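Local coordinates for protein processed glycerol phosphate lipoteichoic acid synthase 2 (Bacillus subtilis, PDB 2W8D) that belongs to the lipoteichoic acid synthase family and carries a sulfatase-type domain of the alkaline phosphatase clan with a bound magnesium ion, at residues Y18-N23 / D324-L329; F211-F216 / Y224-H229. One frame throughout, in Å; residues are numbered along the deposited sequence.

Contact 1: Y18-N23 / D324-L329; sequences YDVPNN and DTKDYL
An Asx turn at D324, running into a type I beta turn from T325 to Y328, gives Y18 the surface it packs against. D324 OD1 accepts from K326 N at 3.1 Å in a nearly straight bond (169°), met from above the carboxylate plane, which closes the Asx turn and holds the K326 backbone N beside D324. K326 then runs across one face of the Y18 ring: its CB stands 3.9 Å from the ring centroid in a CH-pi contact, and farther along the chain CE lies 3.7 Å from Y18 CD2. The opposite face is met near its rim by V20 N of the ring's own segment. With CG anti to its backbone N (chi1 174°), Y18 extends its phenol toward the turn, and OH comes 3.2 Å from D324 OD1. T325 OG1 meets the ring edge in plane, 3.4 Å from Y18 CE1, while its hydrogen bond goes to H319 NE2. Together the two loops form a surface contact: the Y18 loop leaves helix 6-17, the turn follows helix 313-320, and H319 of the latter helix also touches Y18.

Contact 2: F211-F216 / Y224-H229; sequences FPAGDF and YFQSAH
F211 and H229 each hold CG anti to the backbone N (chi1 -151° and -177°), which lays the two rings against each other as an offset stack between a loop and helix 219-244. The loop precedes this helix in the sulfatase-type domain and folds back along it. The ring centroids are 4.2 Å apart with the planes tilted by 28°, and F211 CD1 sits over the centre of the imidazole. H229 CB adds a CH-pi contact over a face of the F211 ring, so both the ring and the first carbon of the histidine side chain bear on the phenylalanine. H229 ND1 also hydrogen-bonds to V56 O, outside the two segments. One turn earlier, the side chain of F225 lies between F211 and F216: its CB is 4.4 Å from F211 CE2, and its ring meets that of F216 obliquely. I51 and helix 267-273 pack on F216 as well. G214 N lies 4.1 Å from F225 CD2. Q226, extended beyond CG, reaches the backbone of residues 211-213; its NE2 approaches F211 O to 2.8 Å, but at an angle too poor for a hydrogen bond, and lies 3.6 Å from A213 CB.

Contacts 1 and 2 lie on opposite sides of the chain's centre, with their own centres 42 Å apart and about 29 Å between nearest atoms, so they do not touch. Along the chain, contact 2 is nested inside the long loop closed by contact 1. That loop also contains the magnesium site of E40, T84, D258 and H259, where T84 is a phosphothreonine. Contact 1 joins segments 301 residues apart, whereas those of contact 2 are 8 apart. None of the magnesium ligands belongs to either contact, but Y224, on the helix segment of contact 2, hydrogen-bonds through its OH to S41 O and Q43 N, just after the magnesium ligand E40.

Contact 1: Y18-N23 / D324-L329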
# COMPACT_ATOMS: atom_id res chain seq x y z
N TYR A 18 15.00 -5.10 14.84
CA TYR A 18 14.62 -6.02 13.81
C TYR A 18 13.78 -7.13 14.42
O TYR A 18 14.08 -7.67 15.49
CB TYR A 18 15.87 -6.58 13.15
CG TYR A 18 15.64 -7.67 12.13
CD1 TYR A 18 15.02 -7.41 10.90
CD2 TYR A 18 16.08 -8.97 12.39
CE1 TYR A 18 14.83 -8.43 9.97
CE2 TYR A 18 15.90 -9.99 11.48
CZ TYR A 18 15.28 -9.73 10.28
OH TYR A 18 15.14 -10.78 9.39
N ASP A 19 12.69 -7.42 13.74
CA ASP A 19 11.79 -8.47 14.16
C ASP A 19 11.99 -9.66 13.20
O ASP A 19 11.64 -9.59 12.02
CB ASP A 19 10.34 -7.95 14.20
CG ASP A 19 10.16 -6.71 15.14
OD1 ASP A 19 10.75 -6.67 16.25
OD2 ASP A 19 9.42 -5.78 14.77
N VAL A 20 12.58 -10.75 13.73
CA VAL A 20 13.01 -11.91 12.92
C VAL A 20 11.82 -12.67 12.28
O VAL A 20 10.70 -12.58 12.78
CB VAL A 20 13.91 -12.90 13.73
CG1 VAL A 20 15.07 -12.18 14.39
CG2 VAL A 20 13.10 -13.65 14.76
N PRO A 21 12.07 -13.41 11.17
CA PRO A 21 11.00 -14.10 10.42
C PRO A 21 10.41 -15.35 11.08
O PRO A 21 11.12 -16.10 11.74
CB PRO A 21 11.70 -14.50 9.11
CG PRO A 21 12.97 -13.68 9.06
CD PRO A 21 13.37 -13.49 10.47
N ASN A 22 9.10 -15.53 10.89
CA ASN A 22 8.33 -16.73 11.24
C ASN A 22 8.71 -17.88 10.28
O ASN A 22 8.45 -17.77 9.07
CB ASN A 22 6.85 -16.36 11.08
CG ASN A 22 5.88 -17.43 11.60
OD1 ASN A 22 6.22 -18.60 11.79
ND2 ASN A 22 4.63 -17.01 11.80
N ASN A 23 9.34 -18.96 10.77
CA ASN A 23 9.70 -20.05 9.85
C ASN A 23 8.52 -20.85 9.30
O ASN A 23 8.67 -21.61 8.35
CB ASN A 23 10.80 -20.99 10.36
CG ASN A 23 11.56 -21.69 9.19
OD1 ASN A 23 11.64 -21.15 8.07
ND2 ASN A 23 12.11 -22.90 9.45
N ASP A 324 16.34 -12.37 3.53
CA ASP A 324 16.68 -11.83 4.83
C ASP A 324 16.88 -10.31 4.80
O ASP A 324 17.74 -9.80 4.08
CB ASP A 324 17.96 -12.51 5.35
CG ASP A 324 18.39 -12.01 6.72
OD1 ASP A 324 17.54 -11.41 7.44
OD2 ASP A 324 19.57 -12.24 7.08
N THR A 325 16.08 -9.60 5.60
CA THR A 325 16.05 -8.14 5.60
C THR A 325 16.83 -7.48 6.74
O THR A 325 16.81 -6.26 6.87
CB THR A 325 14.60 -7.60 5.63
OG1 THR A 325 13.90 -8.14 6.75
CG2 THR A 325 13.87 -7.95 4.35
N LYS A 326 17.51 -8.28 7.55
CA LYS A 326 18.31 -7.77 8.67
C LYS A 326 19.39 -6.77 8.27
O LYS A 326 19.76 -5.91 9.07
CB LYS A 326 18.95 -8.92 9.48
CG LYS A 326 19.44 -8.48 10.88
CD LYS A 326 19.67 -9.65 11.85
CE LYS A 326 19.61 -9.19 13.32
NZ LYS A 326 19.03 -10.25 14.23
N ASP A 327 19.92 -6.88 7.06
CA ASP A 327 20.99 -5.98 6.64
C ASP A 327 20.52 -4.69 5.96
O ASP A 327 21.33 -3.83 5.63
CB ASP A 327 22.04 -6.72 5.79
CG ASP A 327 23.45 -6.21 6.05
OD1 ASP A 327 23.63 -5.32 6.92
OD2 ASP A 327 24.41 -6.68 5.39
N TYR A 328 19.21 -4.53 5.78
CA TYR A 328 18.65 -3.30 5.18
C TYR A 328 18.12 -2.32 6.19
O TYR A 328 17.59 -2.70 7.23
CB TYR A 328 17.54 -3.65 4.20
CG TYR A 328 18.03 -4.56 3.12
CD1 TYR A 328 18.83 -4.07 2.09
CD2 TYR A 328 17.72 -5.91 3.14
CE1 TYR A 328 19.28 -4.89 1.10
CE2 TYR A 328 18.19 -6.76 2.14
CZ TYR A 328 18.97 -6.23 1.12
OH TYR A 328 19.45 -7.05 0.12
N LEU A 329 18.21 -1.04 5.85
CA LEU A 329 17.70 0.00 6.71
C LEU A 329 16.26 0.29 6.33
O LEU A 329 15.98 1.13 5.47
CB LEU A 329 18.59 1.24 6.63
CG LEU A 329 20.05 1.06 7.07
CD1 LEU A 329 20.67 2.42 7.25
CD2 LEU A 329 20.18 0.27 8.38

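Contact 2: F211-F216 / Y224-H229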
# COMPACT_ATOMS: atom_id res chain seq x y z
N PHE A 211 -24.55 -0.73 -10.03
CA PHE A 211 -24.78 -0.62 -8.60
C PHE A 211 -25.58 0.63 -8.22
O PHE A 211 -25.37 1.68 -8.79
CB PHE A 211 -23.43 -0.61 -7.88
CG PHE A 211 -23.49 -1.17 -6.50
CD1 PHE A 211 -23.61 -2.54 -6.31
CD2 PHE A 211 -23.43 -0.33 -5.39
CE1 PHE A 211 -23.67 -3.07 -5.03
CE2 PHE A 211 -23.49 -0.84 -4.10
CZ PHE A 211 -23.62 -2.21 -3.91
N PRO A 212 -26.49 0.52 -7.23
CA PRO A 212 -27.14 1.73 -6.73
C PRO A 212 -26.18 2.68 -5.99
O PRO A 212 -25.11 2.26 -5.50
CB PRO A 212 -28.16 1.18 -5.74
CG PRO A 212 -27.57 -0.07 -5.27
CD PRO A 212 -26.92 -0.67 -6.48
N ALA A 213 -26.53 3.95 -5.93
CA ALA A 213 -25.75 4.89 -5.13
C ALA A 213 -26.38 4.82 -3.76
O ALA A 213 -27.57 4.54 -3.65
CB ALA A 213 -25.83 6.30 -5.71
N GLY A 214 -25.59 5.01 -2.70
CA GLY A 214 -26.15 5.04 -1.36
C GLY A 214 -27.02 6.28 -1.23
O GLY A 214 -27.03 7.12 -2.12
N ASP A 215 -27.73 6.40 -0.11
CA ASP A 215 -28.60 7.55 0.11
C ASP A 215 -28.23 8.18 1.45
O ASP A 215 -28.93 7.96 2.46
CB ASP A 215 -30.07 7.07 0.10
CG ASP A 215 -31.08 8.20 -0.22
OD1 ASP A 215 -30.68 9.23 -0.81
OD2 ASP A 215 -32.29 8.04 0.11
N PHE A 216 -27.12 8.93 1.47
CA PHE A 216 -26.60 9.54 2.71
C PHE A 216 -26.54 11.08 2.75
O PHE A 216 -25.98 11.66 3.67
CB PHE A 216 -25.23 8.93 3.06
CG PHE A 216 -25.24 7.44 3.05
CD1 PHE A 216 -25.83 6.72 4.09
CD2 PHE A 216 -24.70 6.74 1.97
CE1 PHE A 216 -25.87 5.33 4.07
CE2 PHE A 216 -24.72 5.35 1.95
CZ PHE A 216 -25.31 4.64 2.99
N TYR A 224 -19.22 7.06 -4.05
CA TYR A 224 -18.12 6.22 -3.62
C TYR A 224 -18.45 4.74 -3.86
O TYR A 224 -17.63 4.00 -4.36
CB TYR A 224 -17.86 6.47 -2.15
CG TYR A 224 -16.62 5.80 -1.63
CD1 TYR A 224 -15.34 6.21 -2.06
CD2 TYR A 224 -16.71 4.77 -0.71
CE1 TYR A 224 -14.20 5.58 -1.58
CE2 TYR A 224 -15.57 4.14 -0.21
CZ TYR A 224 -14.32 4.54 -0.63
OH TYR A 224 -13.22 3.92 -0.09
N PHE A 225 -19.65 4.32 -3.45
CA PHE A 225 -20.01 2.92 -3.42
C PHE A 225 -20.11 2.33 -4.80
O PHE A 225 -19.82 1.16 -4.96
CB PHE A 225 -21.34 2.68 -2.69
CG PHE A 225 -21.33 3.15 -1.29
CD1 PHE A 225 -20.68 2.41 -0.28
CD2 PHE A 225 -21.95 4.35 -0.94
CE1 PHE A 225 -20.64 2.86 1.05
CE2 PHE A 225 -21.91 4.81 0.40
CZ PHE A 225 -21.25 4.06 1.38
N GLN A 226 -20.54 3.14 -5.78
CA GLN A 226 -20.57 2.75 -7.19
C GLN A 226 -19.20 2.55 -7.81
O GLN A 226 -18.99 1.55 -8.50
CB GLN A 226 -21.32 3.80 -8.02
CG GLN A 226 -22.76 3.94 -7.64
CD GLN A 226 -23.58 4.53 -8.76
OE1 GLN A 226 -23.04 5.10 -9.71
NE2 GLN A 226 -24.90 4.39 -8.66
N SER A 227 -18.27 3.48 -7.60
CA SER A 227 -16.94 3.28 -8.17
C SER A 227 -16.16 2.21 -7.43
O SER A 227 -15.32 1.53 -8.01
CB SER A 227 -16.14 4.58 -8.35
OG SER A 227 -16.38 5.44 -7.26
N ALA A 228 -16.44 2.04 -6.14
CA ALA A 228 -15.84 0.93 -5.39
C ALA A 228 -16.32 -0.43 -5.98
O ALA A 228 -15.54 -1.36 -6.13
CB ALA A 228 -16.17 1.01 -3.91
N HIS A 229 -17.60 -0.52 -6.31
CA HIS A 229 -18.19 -1.73 -6.87
C HIS A 229 -17.52 -1.99 -8.22
O HIS A 229 -17.14 -3.11 -8.49
CB HIS A 229 -19.72 -1.59 -7.00
CG HIS A 229 -20.44 -2.82 -7.50
ND1 HIS A 229 -20.65 -3.94 -6.72
CD2 HIS A 229 -21.02 -3.09 -8.69
CE1 HIS A 229 -21.33 -4.84 -7.41
NE2 HIS A 229 -21.57 -4.34 -8.61